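Local coordinates for protein beta-lactamase (Klebsiella pneumoniae, PDB 6K9T) that probably hydrolyses beta-lactam antibiotics to substituted beta-amino acids, as a plasmid-encoded class C beta-lactamase, and is caught here as a covalent cefotaxime adduct, at residues L66-S71 with G229-S234; N204-Y209 with N326-Y331; G70-T75 with I319-S324. All coordinates share one frame; numbering follows the deposited sequence.

Overall arrangement
Contact 3 lies at what is probably the catalytic centre, its own centre about 2 Å from the centre of the chain: helix 73-86 starts against strand 317-325, and cefotaxime is bonded covalently just ahead of the helix and hydrogen-bonded to the strand. Contact 1 shares Gly70 and Ser71 with it and joins the lead-in to that helix to strand 231-232 by regular antiparallel bonds. Contact 2, about 15 Å out between centres, is looser and mixes buried with exposed residues; its strand 328-335 neighbours strand 317-325 in the large sheet. Backbone pairing dominates contact 1, a ring edge and glycine packing contact 2, and lysine and leucine side chains contact 3. All three touch the ligand.

Contact 1 of 3, residues L66-S71 with G229-S234; sequences LFEVGS and GIKTTS. With CEF (CEFOTAXIME, C3' cleaved, open, bound form), chain B.
Phe67 and Thr232 face each other as an antiparallel hydrogen-bonded pair, and the backbone bonds carry most of this contact. Phe67 N gives a nearly straight bond to Thr232 O at 2.9 Å, and Thr232 N returns one to Phe67 O at 3.0 Å. A third bond runs from Val69 N to Ile230 O at 3.1 Å. Glu68 and Lys231 form the non-hydrogen-bonded pair between these rungs. CA-H...O contacts fill in beside them, from Leu66 CA to Thr232 O and from Lys231 CA to Phe67 O. Where the strands part, a water takes the N-H of Gly70 and donates to Ile230 O, so that carbonyl receives two bonds.

The apolar packing is centred on Val69. Its CG1 meets Thr232 CG2 at 3.5 Å, the two side chains crossing near a right angle, while CG2, wedged between its own backbone N and carbonyl carbon, rests on Ile230 CB at 3.8 Å. At the far end Leu66 CD2 touches Thr233 CG2.

Glu68 CG lies along CG and CD of Lys231, the two side chains running side by side, but their charged ends do not meet. Lys231 bends at chi2 (67°) and chi3 (65°), which turns NZ back onto Gly229 O at 2.8 Å; it also reaches Leu195 O. The Glu68 carboxylate goes instead to Tyr205, Thr325 and Val218 N.

Just past Gly70, Ser71 OG is bonded covalently to cefotaxime C8, so this small sheet leads directly into the nucleophile. Strand 193-194 flanks strand 231-232 on the side away from 67-68, Leu345 of strand 340-346 lies against Phe67 and Val69, and Leu237 of helix 234-244 packs on Val69 and Thr232.

Contact 2 of 3, residues N204-Y209 with N326-Y331; sequences NYAWGY and NGFGAY. With CEF (CEFOTAXIME, C3' cleaved, open, bound form), chain B.
Ala206 O meets the rim of the Phe328 ring where the loop leading to strand 208-209 passes the start of strand 328-335, part of the large antiparallel sheet of the serine beta-lactamase fold. Just before it, Tyr205 sends its hydroxyl to Glu68 and stacks its ring with His217.

Ala206 touches Phe328 in two ways. Its carbonyl oxygen lies in the ring plane at the edge, 3.4 Å from CZ, where the slightly positive ring hydrogens point, and also accepts a bond from His217. Its methyl CB sits 4.1 Å from CE2. The ring gets there because Phe328 holds CG beside its own backbone N (chi1 -69°), which brings the ring up against the loop; Phe67 and Glu68 of strand 67-68 also touch it.

Trp207 stacks its indole with His217, and gives this contact little more than its carbonyl carbon, near CZ of Phe328.

Gly208 makes the closest CA-CA approach: its CA is 3.7 Å from Gly327 CA, and its N is 3.4 Å from Phe328 CE1. Two glycines meet here, main chain against main chain. Gly208 also bonds through its backbone to Val216 of the neighbouring strand 215-216.

Tyr209 closes the contact. Its N donates to Gly327 O at 3.2 Å, arriving on a lone pair in the carbonyl plane, with a bent N-H...O angle of 137°. Its hydroxyl bonds Lys55 N. A water bridges Tyr209 O and Asn326 O, donating to both. The Asn326 side chain extends to the drug instead: its OD1 accepts from N4 of the cefotaxime aminothiazole at 2.9 Å.

Contact 3 of 3, residues G70-T75 with I319-S324; sequences GSLSKT and INKTGS. With CEF (CEFOTAXIME, C3' cleaved, open, bound form), chain B.
The closest CA-CA pair is Ser71 and Gly323, 4.0 Å apart, with no hydrogen bond between the segments; Gly323 CA lies 3.5 Å from Ser71 N. Leu72 lays CD1 over the peptide linking Thr322 and Gly323, 3.3 Å from Thr322 C. Lys321 starts with CG anti to its backbone N (chi1 -171°) and runs past Thr75, CG to CG2 3.9 Å, and its CE comes up to Ser71 O. NZ then bends back to its neighbour's carbonyl, Thr322 O, and also bonds Tyr156.

The N-H groups of Ser71 and Ser324 both reach cefotaxime O3 at 2.8 Å, the latter straight at 167°, forming the oxyanion hole. Ser324 O accepts from ligand N2, and its hydroxyl donates to O2. Lys74 NZ, on Tyr156 and Asn158, lies 3.9 Å from ligand C8. Ser71 and Lys74 fit the SxxK motif of class C enzymes, Tyr156 with Asn158 probably the YxN motif, and Lys321-Thr322-Gly323 the KTG motif.

Helix 73-86 thus begins over strand 317-325, while Ile332 of the adjoining strand 328-335 lies against Leu72.

Contact 1 of 3, residues L66-S71 with G229-S234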
loop_
_atom_site.group_PDB
_atom_site.type_symbol
_atom_site.label_atom_id
_atom_site.label_comp_id
_atom_site.label_asym_id
_atom_site.label_seq_id
_atom_site.Cartn_x
_atom_site.Cartn_y
_atom_site.Cartn_z
ATOM N N LEU A 66 11.414 -12.158 1.367
ATOM C CA LEU A 66 10.036 -11.706 1.155
ATOM C C LEU A 66 9.407 -11.375 2.489
ATOM O O LEU A 66 9.474 -12.141 3.462
ATOM C CB LEU A 66 9.191 -12.808 0.513
ATOM C CG LEU A 66 9.669 -13.256 -0.847
ATOM C CD1 LEU A 66 9.044 -14.606 -1.112
ATOM C CD2 LEU A 66 9.320 -12.253 -1.930
ATOM N N PHE A 67 8.778 -10.183 2.542
ATOM C CA PHE A 67 8.028 -9.735 3.697
ATOM C C PHE A 67 6.566 -9.561 3.322
ATOM O O PHE A 67 6.283 -9.197 2.181
ATOM C CB PHE A 67 8.544 -8.367 4.148
ATOM C CG PHE A 67 9.956 -8.356 4.717
ATOM C CD1 PHE A 67 11.040 -8.280 3.892
ATOM C CD2 PHE A 67 10.132 -8.341 6.110
ATOM C CE1 PHE A 67 12.320 -8.268 4.442
ATOM C CE2 PHE A 67 11.399 -8.327 6.658
ATOM C CZ PHE A 67 12.496 -8.257 5.853
ATOM N N GLU A 68 5.677 -9.765 4.278
ATOM C CA GLU A 68 4.278 -9.331 4.093
ATOM C C GLU A 68 4.197 -7.822 4.117
ATOM O O GLU A 68 4.799 -7.210 5.027
ATOM C CB GLU A 68 3.379 -9.914 5.165
ATOM C CG GLU A 68 3.366 -11.446 5.116
ATOM C CD GLU A 68 2.657 -12.073 6.244
ATOM O OE1 GLU A 68 2.013 -11.403 7.104
ATOM O OE2 GLU A 68 2.717 -13.329 6.299
ATOM N N VAL A 69 3.505 -7.185 3.190
ATOM C CA VAL A 69 3.426 -5.731 3.250
ATOM C C VAL A 69 2.055 -5.259 3.628
ATOM O O VAL A 69 1.799 -4.037 3.649
ATOM C CB VAL A 69 3.927 -5.123 1.932
ATOM C CG1 VAL A 69 5.370 -5.522 1.687
ATOM C CG2 VAL A 69 2.985 -5.458 0.784
ATOM N N GLY A 70 1.133 -6.148 3.933
ATOM C CA GLY A 70 -0.175 -5.729 4.443
ATOM C C GLY A 70 -0.832 -4.717 3.539
ATOM O O GLY A 70 -0.956 -4.949 2.320
ATOM N N SER A 71 -1.271 -3.617 4.135
ATOM C CA SER A 71 -2.068 -2.650 3.398
ATOM C C SER A 71 -1.373 -1.907 2.287
ATOM O O SER A 71 -2.006 -1.168 1.536
ATOM C CB SER A 71 -2.649 -1.650 4.364
ATOM O OG SER A 71 -3.659 -2.232 5.188
ATOM N N GLY A 229 -2.775 -8.758 0.692
ATOM C CA GLY A 229 -2.188 -10.070 0.294
ATOM C C GLY A 229 -0.750 -10.104 -0.242
ATOM O O GLY A 229 -0.233 -11.204 -0.464
ATOM N N ILE A 230 -0.120 -8.977 -0.511
ATOM C CA ILE A 230 1.157 -8.985 -1.244
ATOM C C ILE A 230 2.331 -9.353 -0.340
ATOM O O ILE A 230 2.442 -8.881 0.816
ATOM C CB ILE A 230 1.424 -7.640 -1.889
ATOM C CG1 ILE A 230 0.376 -7.419 -2.972
ATOM C CG2 ILE A 230 2.863 -7.508 -2.497
ATOM C CD1 ILE A 230 0.776 -8.182 -4.297
ATOM N N LYS A 231 3.196 -10.251 -0.841
ATOM C CA LYS A 231 4.515 -10.573 -0.239
ATOM C C LYS A 231 5.535 -10.129 -1.241
ATOM O O LYS A 231 5.416 -10.439 -2.421
ATOM C CB LYS A 231 4.671 -12.079 0.007
ATOM C CG LYS A 231 4.019 -12.608 1.227
ATOM C CD LYS A 231 2.591 -12.578 1.261
ATOM C CE LYS A 231 1.918 -13.431 0.287
ATOM N NZ LYS A 231 0.371 -13.721 0.667
ATOM N N THR A 232 6.585 -9.408 -0.817
ATOM C CA THR A 232 7.558 -8.886 -1.775
ATOM C C THR A 232 8.898 -8.603 -1.139
ATOM O O THR A 232 9.023 -8.632 0.085
ATOM C CB THR A 232 7.029 -7.553 -2.383
ATOM O OG1 THR A 232 7.869 -7.035 -3.432
ATOM C CG2 THR A 232 6.831 -6.567 -1.338
ATOM N N THR A 233 9.900 -8.385 -1.969
ATOM C CA THR A 233 11.229 -7.925 -1.483
ATOM C C THR A 233 11.262 -6.394 -1.452
ATOM O O THR A 233 10.481 -5.697 -2.133
ATOM C CB THR A 233 12.347 -8.400 -2.397
ATOM O OG1 THR A 233 12.167 -7.818 -3.696
ATOM C CG2 THR A 233 12.342 -9.924 -2.509
ATOM N N SER A 234 12.182 -5.866 -0.654
ATOM C CA SER A 234 12.354 -4.432 -0.690
ATOM C C SER A 234 12.834 -3.948 -2.032
ATOM O O SER A 234 12.494 -2.846 -2.403
ATOM C CB SER A 234 13.326 -4.000 0.427
ATOM O OG SER A 234 14.600 -4.601 0.189
HETATM S S1 CEF B . -6.058 -2.119 9.256
HETATM C C1 CEF B . -6.030 -0.628 10.064
HETATM C C2 CEF B . -4.766 -0.346 10.930
HETATM C C3 CEF B . -4.627 0.633 11.898
HETATM C C4 CEF B . -3.446 -1.073 10.290
HETATM C C5 CEF B . -2.059 -0.916 10.853
HETATM O O1 CEF B . -1.824 -0.907 12.103
HETATM O O2 CEF B . -1.153 -0.764 9.997
HETATM N N1 CEF B . -3.495 -1.873 9.062
HETATM C C6 CEF B . -4.712 -1.931 8.292
HETATM C C7 CEF B . -4.449 -3.114 7.301
HETATM C C8 CEF B . -3.357 -2.578 6.470
HETATM O O3 CEF B . -2.174 -2.855 6.683
HETATM N N2 CEF B . -3.981 -4.258 7.995
HETATM C C9 CEF B . -4.932 -5.222 8.360
HETATM O O4 CEF B . -6.096 -5.072 8.030
HETATM C C10 CEF B . -4.435 -6.371 9.181
HETATM N N3 CEF B . -4.456 -7.611 8.824
HETATM O O5 CEF B . -4.979 -7.993 7.655
HETATM C C11 CEF B . -4.539 -9.343 7.483
HETATM C C12 CEF B . -3.805 -5.955 10.485
HETATM C C13 CEF B . -3.484 -4.627 10.962
HETATM S S2 CEF B . -2.833 -4.798 12.381
HETATM C C14 CEF B . -2.796 -6.358 12.624
HETATM N N4 CEF B . -2.287 -6.994 13.772
HETATM N N5 CEF B . -3.370 -7.041 11.516
HETATM O O HOH W 1 0.834 -8.942 3.111
#

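Contact 2 of 3, residues N204-Y209 with N326-Y331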
loop_
_atom_site.group_PDB
_atom_site.type_symbol
_atom_site.label_atom_id
_atom_site.label_comp_id
_atom_site.label_asym_id
_atom_site.label_seq_id
_atom_site.Cartn_x
_atom_site.Cartn_y
_atom_site.Cartn_z
ATOM N N ASN A 204 12.692 -18.164 1.296
ATOM C CA ASN A 204 12.948 -16.711 1.356
ATOM C C ASN A 204 11.805 -15.973 2.065
ATOM O O ASN A 204 11.922 -14.760 2.253
ATOM C CB ASN A 204 13.148 -16.121 -0.051
ATOM C CG ASN A 204 14.377 -16.611 -0.699
ATOM O OD1 ASN A 204 15.388 -16.840 -0.025
ATOM N ND2 ASN A 204 14.317 -16.849 -2.012
ATOM N N TYR A 205 10.733 -16.624 2.486
ATOM C CA TYR A 205 9.576 -15.941 3.015
ATOM C C TYR A 205 9.838 -15.812 4.511
ATOM O O TYR A 205 9.781 -16.781 5.267
ATOM C CB TYR A 205 8.306 -16.752 2.694
ATOM C CG TYR A 205 6.983 -16.215 3.112
ATOM C CD1 TYR A 205 6.815 -14.953 3.708
ATOM C CD2 TYR A 205 5.827 -16.977 2.869
ATOM C CE1 TYR A 205 5.542 -14.480 4.098
ATOM C CE2 TYR A 205 4.574 -16.512 3.270
ATOM C CZ TYR A 205 4.413 -15.267 3.842
ATOM O OH TYR A 205 3.157 -14.829 4.215
ATOM N N ALA A 206 10.158 -14.600 4.939
ATOM C CA ALA A 206 10.360 -14.341 6.367
ATOM C C ALA A 206 9.216 -14.758 7.224
ATOM O O ALA A 206 8.065 -14.690 6.769
ATOM C CB ALA A 206 10.621 -12.798 6.557
ATOM N N TRP A 207 9.473 -15.169 8.464
ATOM C CA TRP A 207 8.395 -15.321 9.455
ATOM C C TRP A 207 8.101 -13.965 10.090
ATOM O O TRP A 207 9.053 -13.179 10.338
ATOM C CB TRP A 207 8.782 -16.383 10.531
ATOM C CG TRP A 207 8.661 -17.766 9.936
ATOM C CD1 TRP A 207 9.667 -18.492 9.372
ATOM C CD2 TRP A 207 7.458 -18.522 9.777
ATOM N NE1 TRP A 207 9.157 -19.707 8.873
ATOM C CE2 TRP A 207 7.807 -19.720 9.109
ATOM C CE3 TRP A 207 6.128 -18.292 10.101
ATOM C CZ2 TRP A 207 6.852 -20.703 8.802
ATOM C CZ3 TRP A 207 5.172 -19.282 9.804
ATOM C CH2 TRP A 207 5.558 -20.462 9.163
ATOM N N GLY A 208 6.833 -13.667 10.303
ATOM C CA GLY A 208 6.477 -12.548 11.148
ATOM C C GLY A 208 6.483 -12.918 12.603
ATOM O O GLY A 208 6.280 -14.108 12.935
ATOM N N TYR A 209 6.672 -11.954 13.474
ATOM C CA TYR A 209 6.649 -12.222 14.923
ATOM C C TYR A 209 5.608 -11.372 15.547
ATOM O O TYR A 209 5.650 -10.149 15.447
ATOM C CB TYR A 209 8.067 -12.009 15.542
ATOM C CG TYR A 209 8.948 -13.125 15.019
ATOM C CD1 TYR A 209 9.644 -13.022 13.803
ATOM C CD2 TYR A 209 8.972 -14.353 15.669
ATOM C CE1 TYR A 209 10.392 -14.094 13.273
ATOM C CE2 TYR A 209 9.706 -15.431 15.159
ATOM C CZ TYR A 209 10.397 -15.309 13.963
ATOM O OH TYR A 209 11.133 -16.350 13.419
ATOM N N ASN A 326 -0.364 -9.227 11.308
ATOM C CA ASN A 326 -0.034 -9.684 12.662
ATOM C C ASN A 326 1.440 -9.792 12.970
ATOM O O ASN A 326 1.858 -9.553 14.104
ATOM C CB ASN A 326 -0.685 -11.053 12.912
ATOM C CG ASN A 326 -2.138 -10.952 13.165
ATOM O OD1 ASN A 326 -2.652 -9.905 13.567
ATOM N ND2 ASN A 326 -2.827 -12.076 12.983
ATOM N N GLY A 327 2.236 -10.073 11.962
ATOM C CA GLY A 327 3.670 -10.309 12.181
ATOM C C GLY A 327 4.576 -9.289 11.506
ATOM O O GLY A 327 5.773 -9.450 11.613
ATOM N N PHE A 328 4.008 -8.304 10.783
ATOM C CA PHE A 328 4.862 -7.472 9.930
ATOM C C PHE A 328 4.475 -5.986 9.964
ATOM O O PHE A 328 3.294 -5.635 10.194
ATOM C CB PHE A 328 4.797 -7.920 8.450
ATOM C CG PHE A 328 5.439 -9.266 8.198
ATOM C CD1 PHE A 328 4.724 -10.443 8.398
ATOM C CD2 PHE A 328 6.722 -9.345 7.612
ATOM C CE1 PHE A 328 5.329 -11.671 8.041
ATOM C CE2 PHE A 328 7.298 -10.580 7.322
ATOM C CZ PHE A 328 6.573 -11.710 7.537
ATOM N N GLY A 329 5.436 -5.143 9.650
ATOM C CA GLY A 329 5.152 -3.702 9.535
ATOM C C GLY A 329 5.939 -3.119 8.398
ATOM O O GLY A 329 7.162 -3.336 8.348
ATOM N N ALA A 330 5.263 -2.369 7.518
ATOM C CA ALA A 330 5.850 -1.832 6.316
ATOM C C ALA A 330 5.479 -0.351 6.159
ATOM O O ALA A 330 4.440 0.138 6.658
ATOM C CB ALA A 330 5.350 -2.632 5.095
ATOM N N TYR A 331 6.299 0.355 5.371
ATOM C CA TYR A 331 6.055 1.780 5.024
ATOM C C TYR A 331 6.716 2.138 3.745
ATOM O O TYR A 331 7.854 1.730 3.530
ATOM C CB TYR A 331 6.590 2.697 6.140
ATOM C CG TYR A 331 6.258 4.154 5.940
ATOM C CD1 TYR A 331 4.932 4.627 5.891
ATOM C CD2 TYR A 331 7.264 5.104 5.808
ATOM C CE1 TYR A 331 4.620 6.015 5.704
ATOM C CE2 TYR A 331 6.963 6.467 5.657
ATOM C CZ TYR A 331 5.641 6.892 5.642
ATOM O OH TYR A 331 5.380 8.235 5.465
HETATM S S1 CEF B . -6.058 -2.119 9.256
HETATM C C1 CEF B . -6.030 -0.628 10.064
HETATM C C2 CEF B . -4.766 -0.346 10.930
HETATM C C3 CEF B . -4.627 0.633 11.898
HETATM C C4 CEF B . -3.446 -1.073 10.290
HETATM C C5 CEF B . -2.059 -0.916 10.853
HETATM O O1 CEF B . -1.824 -0.907 12.103
HETATM O O2 CEF B . -1.153 -0.764 9.997
HETATM N N1 CEF B . -3.495 -1.873 9.062
HETATM C C6 CEF B . -4.712 -1.931 8.292
HETATM C C7 CEF B . -4.449 -3.114 7.301
HETATM C C8 CEF B . -3.357 -2.578 6.470
HETATM O O3 CEF B . -2.174 -2.855 6.683
HETATM N N2 CEF B . -3.981 -4.258 7.995
HETATM C C9 CEF B . -4.932 -5.222 8.360
HETATM O O4 CEF B . -6.096 -5.072 8.030
HETATM C C10 CEF B . -4.435 -6.371 9.181
HETATM N N3 CEF B . -4.456 -7.611 8.824
HETATM O O5 CEF B . -4.979 -7.993 7.655
HETATM C C11 CEF B . -4.539 -9.343 7.483
HETATM C C12 CEF B . -3.805 -5.955 10.485
HETATM C C13 CEF B . -3.484 -4.627 10.962
HETATM S S2 CEF B . -2.833 -4.798 12.381
HETATM C C14 CEF B . -2.796 -6.358 12.624
HETATM N N4 CEF B . -2.287 -6.994 13.772
HETATM N N5 CEF B . -3.370 -7.041 11.516
HETATM O O HOH W 2 4.045 -8.066 15.275
#

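Contact 3 of 3, residues G70-T75 with I319-S324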
loop_
_atom_site.group_PDB
_atom_site.type_symbol
_atom_site.label_atom_id
_atom_site.label_comp_id
_atom_site.label_asym_id
_atom_site.label_seq_id
_atom_site.Cartn_x
_atom_site.Cartn_y
_atom_site.Cartn_z
ATOM N N GLY A 70 1.133 -6.148 3.933
ATOM C CA GLY A 70 -0.175 -5.729 4.443
ATOM C C GLY A 70 -0.832 -4.717 3.539
ATOM O O GLY A 70 -0.956 -4.949 2.320
ATOM N N SER A 71 -1.271 -3.617 4.135
ATOM C CA SER A 71 -2.068 -2.650 3.398
ATOM C C SER A 71 -1.373 -1.907 2.287
ATOM O O SER A 71 -2.006 -1.168 1.536
ATOM C CB SER A 71 -2.649 -1.650 4.364
ATOM O OG SER A 71 -3.659 -2.232 5.188
ATOM N N LEU A 72 -0.061 -2.109 2.136
ATOM C CA LEU A 72 0.543 -1.582 0.877
ATOM C C LEU A 72 -0.098 -2.251 -0.330
ATOM O O LEU A 72 -0.137 -1.653 -1.423
ATOM C CB LEU A 72 2.053 -1.794 0.787
ATOM C CG LEU A 72 2.992 -0.780 1.450
ATOM C CD1 LEU A 72 2.595 -0.321 2.772
ATOM C CD2 LEU A 72 4.421 -1.245 1.401
ATOM N N SER A 73 -0.669 -3.453 -0.108
ATOM C CA SER A 73 -1.391 -4.187 -1.149
ATOM C C SER A 73 -2.521 -3.340 -1.752
ATOM O O SER A 73 -2.865 -3.545 -2.896
ATOM C CB SER A 73 -1.977 -5.493 -0.564
ATOM O OG SER A 73 -0.945 -6.279 0.028
ATOM N N LYS A 74 -3.104 -2.394 -1.003
ATOM C CA LYS A 74 -4.208 -1.581 -1.513
ATOM C C LYS A 74 -3.756 -0.766 -2.713
ATOM O O LYS A 74 -4.582 -0.453 -3.609
ATOM C CB LYS A 74 -4.767 -0.674 -0.393
ATOM C CG LYS A 74 -5.328 -1.461 0.819
ATOM C CD LYS A 74 -6.201 -0.497 1.599
ATOM C CE LYS A 74 -7.025 -1.219 2.689
ATOM N NZ LYS A 74 -6.131 -1.524 3.871
ATOM N N THR A 75 -2.502 -0.321 -2.736
ATOM C CA THR A 75 -2.074 0.479 -3.859
ATOM C C THR A 75 -2.000 -0.326 -5.137
ATOM O O THR A 75 -2.150 0.282 -6.218
ATOM C CB THR A 75 -0.722 1.206 -3.586
ATOM O OG1 THR A 75 0.338 0.249 -3.488
ATOM C CG2 THR A 75 -0.733 1.973 -2.284
ATOM N N ILE A 319 4.180 11.430 -0.869
ATOM C CA ILE A 319 3.164 10.351 -1.150
ATOM C C ILE A 319 3.551 9.160 -0.312
ATOM O O ILE A 319 4.736 8.776 -0.223
ATOM C CB ILE A 319 3.136 10.004 -2.612
ATOM C CG1 ILE A 319 2.802 11.271 -3.440
ATOM C CG2 ILE A 319 2.099 8.903 -2.841
ATOM C CD1 ILE A 319 2.851 11.005 -4.939
ATOM N N ASN A 320 2.612 8.580 0.416
ATOM C CA ASN A 320 2.958 7.466 1.333
ATOM C C ASN A 320 1.835 6.499 1.562
ATOM O O ASN A 320 0.665 6.757 1.194
ATOM C CB ASN A 320 3.511 8.017 2.681
ATOM C CG ASN A 320 2.488 8.705 3.583
ATOM O OD1 ASN A 320 1.308 8.968 3.253
ATOM N ND2 ASN A 320 2.980 9.067 4.724
ATOM N N LYS A 321 2.249 5.321 2.075
ATOM C CA LYS A 321 1.274 4.298 2.492
ATOM C C LYS A 321 1.931 3.444 3.569
ATOM O O LYS A 321 3.118 3.085 3.497
ATOM C CB LYS A 321 0.851 3.414 1.297
ATOM C CG LYS A 321 -0.299 2.456 1.531
ATOM C CD LYS A 321 -1.623 3.168 1.636
ATOM C CE LYS A 321 -2.728 2.207 2.218
ATOM N NZ LYS A 321 -2.565 1.988 3.732
ATOM N N THR A 322 1.133 3.092 4.579
ATOM C CA THR A 322 1.553 2.144 5.639
ATOM C C THR A 322 0.931 0.779 5.426
ATOM O O THR A 322 -0.113 0.670 4.755
ATOM C CB THR A 322 1.150 2.627 7.020
ATOM O OG1 THR A 322 -0.261 2.887 7.038
ATOM C CG2 THR A 322 1.916 3.878 7.415
ATOM N N GLY A 323 1.577 -0.270 5.940
ATOM C CA GLY A 323 0.869 -1.544 5.948
ATOM C C GLY A 323 1.314 -2.351 7.135
ATOM O O GLY A 323 2.464 -2.294 7.579
ATOM N N SER A 324 0.429 -3.188 7.652
ATOM C CA SER A 324 0.774 -4.083 8.772
ATOM C C SER A 324 -0.006 -5.369 8.671
ATOM O O SER A 324 -1.103 -5.394 8.121
ATOM C CB SER A 324 0.473 -3.469 10.120
ATOM O OG SER A 324 1.074 -2.160 10.236
HETATM S S1 CEF B . -6.058 -2.119 9.256
HETATM C C1 CEF B . -6.030 -0.628 10.064
HETATM C C2 CEF B . -4.766 -0.346 10.930
HETATM C C3 CEF B . -4.627 0.633 11.898
HETATM C C4 CEF B . -3.446 -1.073 10.290
HETATM C C5 CEF B . -2.059 -0.916 10.853
HETATM O O1 CEF B . -1.824 -0.907 12.103
HETATM O O2 CEF B . -1.153 -0.764 9.997
HETATM N N1 CEF B . -3.495 -1.873 9.062
HETATM C C6 CEF B . -4.712 -1.931 8.292
HETATM C C7 CEF B . -4.449 -3.114 7.301
HETATM C C8 CEF B . -3.357 -2.578 6.470
HETATM O O3 CEF B . -2.174 -2.855 6.683
HETATM N N2 CEF B . -3.981 -4.258 7.995
HETATM C C9 CEF B . -4.932 -5.222 8.360
HETATM O O4 CEF B . -6.096 -5.072 8.030
HETATM C C10 CEF B . -4.435 -6.371 9.181
HETATM N N3 CEF B . -4.456 -7.611 8.824
HETATM O O5 CEF B . -4.979 -7.993 7.655
HETATM C C11 CEF B . -4.539 -9.343 7.483
HETATM C C12 CEF B . -3.805 -5.955 10.485
HETATM C C13 CEF B . -3.484 -4.627 10.962
HETATM S S2 CEF B . -2.833 -4.798 12.381
HETATM C C14 CEF B . -2.796 -6.358 12.624
HETATM N N4 CEF B . -2.287 -6.994 13.772
HETATM N N5 CEF B . -3.370 -7.041 11.516
#